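Local coordinates for putative heme binding protein (Tannerella forsythia, PDB 6EU8) that probably binds heme as a member of the HmuY-like family, described here in its heme-free form, at residues A[15-20]-A[71-76]; A[79-84]-A[163-168]. One frame throughout, in Å; residues are numbered along the deposited sequence.

How the contacts relate
Contact 1 (15-20 with 71-76) is buried near the middle of the chain, whereas contact 2 (79-84 with 163-168) lies at the surface, with about 17 Å between their centres. Contact 1 packs strand 11-18 of the large antiparallel sheet on strand 71-74 of the small four-stranded one; contact 2 pairs two strands of the large sheet, beside the loop that leaves the small one. Strands 71-74 and 77-80 are neighbours, bonded by Arg79 N to Ala72 O at 2.9 Å, and Ile71 packs on Phe164. Chemistry follows place: isoleucines and an alanine inside, with an arginine bonded to a carbonyl at their margin; a backbone bridge, charged chains and waters outside.

Contact 1: residues A[15-20]-A[71-76]; sequences KTIDAT and IAIHRF
Arg75 runs along the carbonyls of Ala19 and Thr20 at the end of segment 15-20. Arg75 CB passes Ala19 O at 4.2 Å. CG, set beside the backbone N (chi1 -62°), lies over one face of the His74 ring, offset toward its rim. Bends at chi2 and chi3 then bring Arg75 CD to 3.4 Å from Thr20 O and turn the guanidinium so that this oxygen lies at its edge, in its plane. Arg75 NH1 donates to Thr20 O at 2.9 Å with an N-H...O angle of 160°, while NH2 bonds to a malonate ion, probably from the crystallisation liquor. Arginine suits the place because its long chain spans from its own backbone to the Thr20 carbonyl and its flat end offers N-H groups to both acceptors. Arg75 N gives a weak bond to Ala19 O. Asp18 OD1 accepts from both Thr20 N and Thr20 OG1, folding Thr20 back on Asp18, consistent with fixing the backbone whose carbonyl Arg75 uses. Deeper in, small Ala19 lets its CB come within 3.6 Å of Ile73 CG2, and Ile17 CG1 meets Ile73 CD1 at 4.0 Å. The arrangement is an Asx turn ending strand 11-18, beside apolar packing between two beta-sheets.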
ATOM      1  N   LYS A  15       6.211   1.048 -12.059  1.00 32.76           N
ATOM      2  CA  LYS A  15       6.166   2.272 -11.261  1.00 31.93           C
ATOM      3  C   LYS A  15       7.131   2.218 -10.097  1.00 28.71           C
ATOM      4  O   LYS A  15       7.380   1.142  -9.562  1.00 29.16           O
ATOM      5  CB  LYS A  15       4.783   2.466 -10.642  1.00 35.59           C
ATOM      6  CG  LYS A  15       3.748   3.088 -11.539  1.00 40.46           C
ATOM      7  CD  LYS A  15       4.085   4.540 -11.787  1.00 42.90           C
ATOM      8  CE  LYS A  15       2.843   5.369 -11.961  1.00 45.93           C
ATOM      9  NZ  LYS A  15       3.283   6.677 -12.510  1.00 47.17           N
ATOM     10  N   THR A  16       7.616   3.387  -9.698  1.00 29.01           N
ATOM     11  CA  THR A  16       8.427   3.539  -8.487  1.00 27.26           C
ATOM     12  C   THR A  16       7.790   4.629  -7.626  1.00 28.27           C
ATOM     13  O   THR A  16       7.612   5.761  -8.083  1.00 29.71           O
ATOM     14  CB  THR A  16       9.888   3.878  -8.821  1.00 30.25           C
ATOM     15  OG1 THR A  16      10.453   2.778  -9.556  1.00 32.43           O
ATOM     16  CG2 THR A  16      10.690   4.113  -7.544  1.00 31.64           C
ATOM     17  N   ILE A  17       7.414   4.266  -6.394  1.00 25.76           N
ATOM     18  CA  ILE A  17       6.707   5.159  -5.461  1.00 25.76           C
ATOM     19  C   ILE A  17       7.581   5.492  -4.237  1.00 25.85           C
ATOM     20  O   ILE A  17       8.067   4.600  -3.537  1.00 25.67           O
ATOM     21  CB  ILE A  17       5.364   4.533  -4.966  1.00 26.56           C
ATOM     22  CG1 ILE A  17       4.456   4.125  -6.136  1.00 28.94           C
ATOM     23  CG2 ILE A  17       4.657   5.451  -3.965  1.00 27.03           C
ATOM     24  CD1 ILE A  17       3.984   5.268  -7.014  1.00 29.14           C
ATOM     25  N   ASP A  18       7.740   6.783  -3.958  1.00 24.43           N
ATOM     26  CA  ASP A  18       8.422   7.232  -2.743  1.00 25.11           C
ATOM     27  C   ASP A  18       7.452   7.222  -1.569  1.00 25.38           C
ATOM     28  O   ASP A  18       6.728   8.198  -1.343  1.00 26.35           O
ATOM     29  CB  ASP A  18       9.028   8.619  -2.947  1.00 27.00           C
ATOM     30  CG  ASP A  18       9.748   9.145  -1.724  1.00 28.53           C
ATOM     31  OD1 ASP A  18       9.731   8.513  -0.646  1.00 26.57           O
ATOM     32  OD2 ASP A  18      10.321  10.258  -1.841  1.00 33.13           O
ATOM     33  N   ALA A  19       7.447   6.106  -0.833  1.00 24.35           N
ATOM     34  CA  ALA A  19       6.610   5.935   0.376  1.00 23.68           C
ATOM     35  C   ALA A  19       7.465   5.978   1.646  1.00 23.55           C
ATOM     36  O   ALA A  19       7.132   5.364   2.648  1.00 23.16           O
ATOM     37  CB  ALA A  19       5.823   4.625   0.269  1.00 23.29           C
ATOM     38  N   THR A  20       8.549   6.767   1.628  1.00 24.55           N
ATOM     39  CA  THR A  20       9.458   6.828   2.775  1.00 24.10           C
ATOM     40  C   THR A  20       8.888   7.518   4.022  1.00 24.24           C
ATOM     41  O   THR A  20       9.313   7.220   5.132  1.00 24.99           O
ATOM     42  CB  THR A  20      10.793   7.545   2.397  1.00 25.22           C
ATOM     43  OG1 THR A  20      10.530   8.866   1.916  1.00 27.59           O
ATOM     44  CG2 THR A  20      11.555   6.719   1.384  1.00 26.66           C
ATOM     45  N   ILE A  71      -4.818   1.594  -5.954  1.00 23.90           N
ATOM     46  CA  ILE A  71      -4.062   1.170  -4.757  1.00 24.07           C
ATOM     47  C   ILE A  71      -3.391   2.384  -4.113  1.00 22.77           C
ATOM     48  O   ILE A  71      -3.215   3.416  -4.744  1.00 24.21           O
ATOM     49  CB  ILE A  71      -3.005   0.059  -5.049  1.00 23.86           C
ATOM     50  CG1 ILE A  71      -1.881   0.544  -5.950  1.00 25.90           C
ATOM     51  CG2 ILE A  71      -3.668  -1.204  -5.634  1.00 25.32           C
ATOM     52  CD1 ILE A  71      -0.710  -0.427  -6.008  1.00 27.35           C
ATOM     53  N   ALA A  72      -3.066   2.279  -2.815  1.00 21.74           N
ATOM     54  CA  ALA A  72      -2.329   3.317  -2.076  1.00 21.95           C
ATOM     55  C   ALA A  72      -1.296   2.687  -1.158  1.00 21.30           C
ATOM     56  O   ALA A  72      -1.504   1.586  -0.643  1.00 22.53           O
ATOM     57  CB  ALA A  72      -3.267   4.200  -1.292  1.00 21.93           C
ATOM     58  N   ILE A  73      -0.184   3.408  -0.988  1.00 21.04           N
ATOM     59  CA  ILE A  73       1.010   2.888  -0.332  1.00 20.69           C
ATOM     60  C   ILE A  73       1.448   3.872   0.782  1.00 20.87           C
ATOM     61  O   ILE A  73       1.556   5.086   0.560  1.00 20.37           O
ATOM     62  CB  ILE A  73       2.153   2.658  -1.363  1.00 20.72           C
ATOM     63  CG1 ILE A  73       1.678   1.737  -2.519  1.00 22.56           C
ATOM     64  CG2 ILE A  73       3.406   2.072  -0.676  1.00 22.48           C
ATOM     65  CD1 ILE A  73       2.746   1.504  -3.573  1.00 22.77           C
ATOM     66  N   HIS A  74       1.699   3.317   1.987  1.00 19.69           N
ATOM     67  CA  HIS A  74       2.255   4.034   3.140  1.00 20.62           C
ATOM     68  C   HIS A  74       3.365   3.150   3.680  1.00 20.61           C
ATOM     69  O   HIS A  74       3.085   2.084   4.162  1.00 20.65           O
ATOM     70  CB  HIS A  74       1.197   4.250   4.224  1.00 20.77           C
ATOM     71  CG  HIS A  74       1.762   4.525   5.605  1.00 20.34           C
ATOM     72  ND1 HIS A  74       2.093   3.524   6.494  1.00 20.76           N
ATOM     73  CD2 HIS A  74       2.018   5.694   6.246  1.00 21.85           C
ATOM     74  CE1 HIS A  74       2.549   4.058   7.608  1.00 22.13           C
ATOM     75  NE2 HIS A  74       2.509   5.369   7.483  1.00 19.99           N
ATOM     76  N   ARG A  75       4.636   3.603   3.623  1.00 20.85           N
ATOM     77  CA  ARG A  75       5.747   2.709   3.955  1.00 20.11           C
ATOM     78  C   ARG A  75       5.571   1.366   3.215  1.00 19.56           C
ATOM     79  O   ARG A  75       5.513   1.422   1.990  1.00 20.63           O
ATOM     80  CB  ARG A  75       5.881   2.562   5.469  1.00 19.99           C
ATOM     81  CG  ARG A  75       6.191   3.858   6.227  1.00 20.16           C
ATOM     82  CD  ARG A  75       7.641   4.388   6.092  1.00 21.83           C
ATOM     83  NE  ARG A  75       8.633   3.356   6.384  1.00 22.80           N
ATOM     84  CZ  ARG A  75       9.967   3.529   6.328  1.00 24.20           C
ATOM     85  NH1 ARG A  75      10.479   4.684   5.966  1.00 25.13           N
ATOM     86  NH2 ARG A  75      10.773   2.511   6.590  1.00 26.37           N
ATOM     87  N   PHE A  76       5.503   0.212   3.891  1.00 20.26           N
ATOM     88  CA  PHE A  76       5.277  -1.075   3.187  1.00 19.83           C
ATOM     89  C   PHE A  76       3.828  -1.552   3.293  1.00 19.60           C
ATOM     90  O   PHE A  76       3.497  -2.678   2.862  1.00 20.52           O
ATOM     91  CB  PHE A  76       6.272  -2.156   3.646  1.00 21.42           C
ATOM     92  CG  PHE A  76       7.736  -1.856   3.353  1.00 21.69           C
ATOM     93  CD1 PHE A  76       8.146  -1.031   2.299  1.00 21.68           C
ATOM     94  CD2 PHE A  76       8.713  -2.421   4.172  1.00 23.46           C
ATOM     95  CE1 PHE A  76       9.489  -0.799   2.047  1.00 22.93           C
ATOM     96  CE2 PHE A  76      10.076  -2.170   3.917  1.00 22.39           C
ATOM     97  CZ  PHE A  76      10.444  -1.379   2.879  1.00 22.75           C
TER

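Contact 2: residues A[79-84]-A[163-168]; sequences RTNEGE and KFKDGS
Glu84 and Lys163 form an antiparallel, hydrogen-bonded pair with two backbone bonds. Lys163 N donates to Glu84 O at 2.8 Å, and Glu84 N returns a bond of 3.0 Å to Lys163 O. Their side chains cross on the same face of the sheet: Glu84 OE2 lies 3.5 Å from Lys163 CE, and the salt bridge to NZ is long. Opposite charges on long chains suit this partly exposed face, where aliphatic portions touch and the charged ends have further neighbours: Lys163 makes a cation-pi contact with Tyr104, and Glu84 OE1 a weak, long ion pair with Lys106. Gly83 brings its CA within 3.3 Å of Lys163 O, a place where a side chain would collide with that oxygen.

Lys165 makes the second patch. Lys165 CD passes Asn81 O at 3.6 Å and Lys165 CE nears Asn81 ND2 at 3.7 Å. One water joins Asn81 O to Lys165 N; another accepts a hydrogen bond from Lys165 NZ and donates to Asn81 OD1 and Glu82 OE2, so the charged tip is tied to the loop through solvent.

Behind these contacts, Thr80 OG1 accepts from Gly83 N in an ST motif, a bond spanning Thr80 to Gly83, and Asn81 ND2 is held by Trp69 O. In segment 163-168, a type I turn from Phe164 to Gly167 is closed by Gly167 N to Phe164 O (3.0 Å), with glycine taking the positive phi of 88°. Asp166 OD1 accepts from Ser168 N in an Asx turn.

The CB bond of Phe164 leads away from segment 79-84, and its ring meets His70 edge-to-face and packs on Phe193 of strand 184-194. The bridge begins the pairing of strands 84-87 and 160-163, after the loop 81-83 that follows strand 77-80, and the turn leads on into strand 169-178.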
ATOM      1  N   ARG A  79      -2.939  -0.627   0.557  1.00 21.17           N
ATOM      2  CA  ARG A  79      -4.406  -0.765   0.567  1.00 22.08           C
ATOM      3  C   ARG A  79      -4.955  -0.603  -0.847  1.00 23.12           C
ATOM      4  O   ARG A  79      -4.250  -0.220  -1.772  1.00 22.51           O
ATOM      5  CB  ARG A  79      -5.077   0.235   1.506  1.00 23.29           C
ATOM      6  CG  ARG A  79      -4.990   1.677   1.039  1.00 22.78           C
ATOM      7  CD  ARG A  79      -5.912   2.603   1.795  1.00 24.79           C
ATOM      8  NE  ARG A  79      -7.312   2.366   1.432  1.00 25.85           N
ATOM      9  CZ  ARG A  79      -8.294   3.247   1.588  1.00 26.25           C
ATOM     10  NH1 ARG A  79      -8.075   4.452   2.109  1.00 27.19           N
ATOM     11  NH2 ARG A  79      -9.534   2.894   1.180  1.00 27.59           N
ATOM     12  N   THR A  80      -6.260  -0.878  -0.967  1.00 22.62           N
ATOM     13  CA  THR A  80      -6.999  -0.701  -2.216  1.00 23.02           C
ATOM     14  C   THR A  80      -8.110   0.334  -2.030  1.00 23.80           C
ATOM     15  O   THR A  80      -8.412   0.744  -0.908  1.00 23.45           O
ATOM     16  CB  THR A  80      -7.621  -2.046  -2.676  1.00 23.37           C
ATOM     17  OG1 THR A  80      -8.692  -2.437  -1.800  1.00 23.03           O
ATOM     18  CG2 THR A  80      -6.570  -3.138  -2.762  1.00 23.91           C
ATOM     19  N   ASN A  81      -8.749   0.711  -3.152  1.00 23.37           N
ATOM     20  CA  ASN A  81      -9.912   1.637  -3.111  1.00 25.76           C
ATOM     21  C   ASN A  81     -11.193   0.805  -3.138  1.00 26.01           C
ATOM     22  O   ASN A  81     -11.842   0.679  -4.198  1.00 27.08           O
ATOM     23  CB  ASN A  81      -9.846   2.636  -4.274  1.00 25.04           C
ATOM     24  CG  ASN A  81     -10.872   3.743  -4.155  1.00 26.33           C
ATOM     25  OD1 ASN A  81     -11.595   3.822  -3.162  1.00 28.33           O
ATOM     26  ND2 ASN A  81     -10.919   4.622  -5.144  1.00 28.21           N
ATOM     27  N   GLU A  82     -11.560   0.241  -1.986  1.00 26.15           N
ATOM     28  CA  GLU A  82     -12.659  -0.734  -1.860  1.00 29.47           C
ATOM     29  C   GLU A  82     -12.532  -1.912  -2.847  1.00 29.20           C
ATOM     30  O   GLU A  82     -13.515  -2.338  -3.499  1.00 30.95           O
ATOM     31  CB  GLU A  82     -14.034  -0.020  -2.000  1.00 32.16           C
ATOM     32  CG  GLU A  82     -14.333   1.007  -0.924  1.00 37.13           C
ATOM     33  CD  GLU A  82     -15.601   1.800  -1.227  1.00 40.78           C
ATOM     34  OE1 GLU A  82     -16.623   1.168  -1.539  1.00 51.34           O
ATOM     35  OE2 GLU A  82     -15.573   3.041  -1.203  1.00 44.15           O
ATOM     36  N   GLY A  83     -11.319  -2.444  -2.960  1.00 27.10           N
ATOM     37  CA  GLY A  83     -11.007  -3.614  -3.770  1.00 27.34           C
ATOM     38  C   GLY A  83     -10.777  -4.882  -2.999  1.00 26.09           C
ATOM     39  O   GLY A  83     -11.072  -4.970  -1.809  1.00 27.96           O
ATOM     40  N   GLU A  84     -10.289  -5.906  -3.689  1.00 25.10           N
ATOM     41  CA  GLU A  84     -10.002  -7.197  -3.051  1.00 27.02           C
ATOM     42  C   GLU A  84      -8.871  -7.904  -3.777  1.00 26.34           C
ATOM     43  O   GLU A  84      -8.676  -7.689  -4.991  1.00 26.33           O
ATOM     44  CB  GLU A  84     -11.282  -8.047  -2.928  1.00 30.18           C
ATOM     45  CG  GLU A  84     -11.994  -8.331  -4.254  1.00 33.54           C
ATOM     46  CD  GLU A  84     -13.341  -9.049  -4.100  1.00 37.80           C
ATOM     47  OE1 GLU A  84     -13.795  -9.314  -2.969  1.00 38.35           O
ATOM     48  OE2 GLU A  84     -13.933  -9.371  -5.139  1.00 41.10           O
ATOM     49  N   LYS A 163      -8.742  -7.074  -7.733  1.00 26.07           N
ATOM     50  CA  LYS A 163     -10.016  -6.687  -8.402  1.00 28.80           C
ATOM     51  C   LYS A 163     -10.500  -5.367  -7.845  1.00 29.51           C
ATOM     52  O   LYS A 163     -10.563  -5.212  -6.597  1.00 28.82           O
ATOM     53  CB  LYS A 163     -11.121  -7.723  -8.125  1.00 32.88           C
ATOM     54  CG  LYS A 163     -10.864  -9.122  -8.645  1.00 37.13           C
ATOM     55  CD  LYS A 163     -11.716 -10.209  -7.970  1.00 44.32           C
ATOM     56  CE  LYS A 163     -13.152 -10.242  -8.447  1.00 50.48           C
ATOM     57  NZ  LYS A 163     -13.732 -11.581  -8.156  1.00 55.55           N
ATOM     58  N   PHE A 164     -10.875  -4.427  -8.737  1.00 30.00           N
ATOM     59  CA  PHE A 164     -11.247  -3.055  -8.359  1.00 29.56           C
ATOM     60  C   PHE A 164     -12.756  -2.783  -8.431  1.00 33.89           C
ATOM     61  O   PHE A 164     -13.505  -3.583  -9.010  1.00 32.72           O
ATOM     62  CB  PHE A 164     -10.444  -2.053  -9.180  1.00 30.46           C
ATOM     63  CG  PHE A 164      -8.957  -2.223  -9.006  1.00 30.44           C
ATOM     64  CD1 PHE A 164      -8.374  -1.960  -7.766  1.00 30.62           C
ATOM     65  CD2 PHE A 164      -8.155  -2.685 -10.044  1.00 30.93           C
ATOM     66  CE1 PHE A 164      -7.013  -2.161  -7.575  1.00 28.82           C
ATOM     67  CE2 PHE A 164      -6.785  -2.868  -9.866  1.00 31.36           C
ATOM     68  CZ  PHE A 164      -6.220  -2.610  -8.620  1.00 30.18           C
ATOM     69  N   LYS A 165     -13.174  -1.675  -7.800  1.00 33.73           N
ATOM     70  CA  LYS A 165     -14.599  -1.376  -7.587  1.00 37.62           C
ATOM     71  C   LYS A 165     -15.395  -1.163  -8.880  1.00 38.46           C
ATOM     72  O   LYS A 165     -16.624  -1.329  -8.864  1.00 35.05           O
ATOM     73  CB  LYS A 165     -14.794  -0.184  -6.638  1.00 38.09           C
ATOM     74  CG  LYS A 165     -14.370   1.167  -7.171  1.00 38.90           C
ATOM     75  CD  LYS A 165     -14.502   2.252  -6.114  1.00 43.39           C
ATOM     76  CE  LYS A 165     -14.075   3.602  -6.674  1.00 46.41           C
ATOM     77  NZ  LYS A 165     -14.846   4.724  -6.061  1.00 49.08           N
ATOM     78  N   ASP A 166     -14.706  -0.807  -9.969  1.00 35.57           N
ATOM     79  CA  ASP A 166     -15.329  -0.721 -11.310  1.00 34.67           C
ATOM     80  C   ASP A 166     -15.329  -2.015 -12.167  1.00 33.85           C
ATOM     81  O   ASP A 166     -15.767  -1.993 -13.325  1.00 35.01           O
ATOM     82  CB  ASP A 166     -14.750   0.471 -12.096  1.00 36.43           C
ATOM     83  CG  ASP A 166     -13.329   0.248 -12.568  1.00 36.95           C
ATOM     84  OD1 ASP A 166     -12.631  -0.596 -11.953  1.00 33.00           O
ATOM     85  OD2 ASP A 166     -12.914   0.939 -13.532  1.00 35.08           O
ATOM     86  N   GLY A 167     -14.874  -3.140 -11.626  1.00 34.61           N
ATOM     87  CA  GLY A 167     -14.721  -4.377 -12.405  1.00 32.94           C
ATOM     88  C   GLY A 167     -13.383  -4.587 -13.132  1.00 33.53           C
ATOM     89  O   GLY A 167     -13.138  -5.684 -13.652  1.00 34.20           O
ATOM     90  N   SER A 168     -12.523  -3.568 -13.161  0.50 33.17           N
ATOM     91  CA  SER A 168     -11.170  -3.741 -13.673  0.50 32.62           C
ATOM     92  C   SER A 168     -10.394  -4.655 -12.729  0.50 30.05           C
ATOM     93  O   SER A 168     -10.885  -5.060 -11.667  0.50 27.77           O
ATOM     94  CB  SER A 168     -10.461  -2.399 -13.804  0.50 33.69           C
ATOM     95  OG  SER A 168     -11.068  -1.566 -14.785  0.50 37.75           O
TER
HETATM   96  O   HOH W   1     -11.114  -0.195  -6.561  1.00 32.73           O
HETATM   97  O   HOH W   2     -14.154   4.622  -3.200  1.00 42.27           O
HETATM   98  O   HOH W   3     -12.744   7.037  -4.904  1.00 42.36           O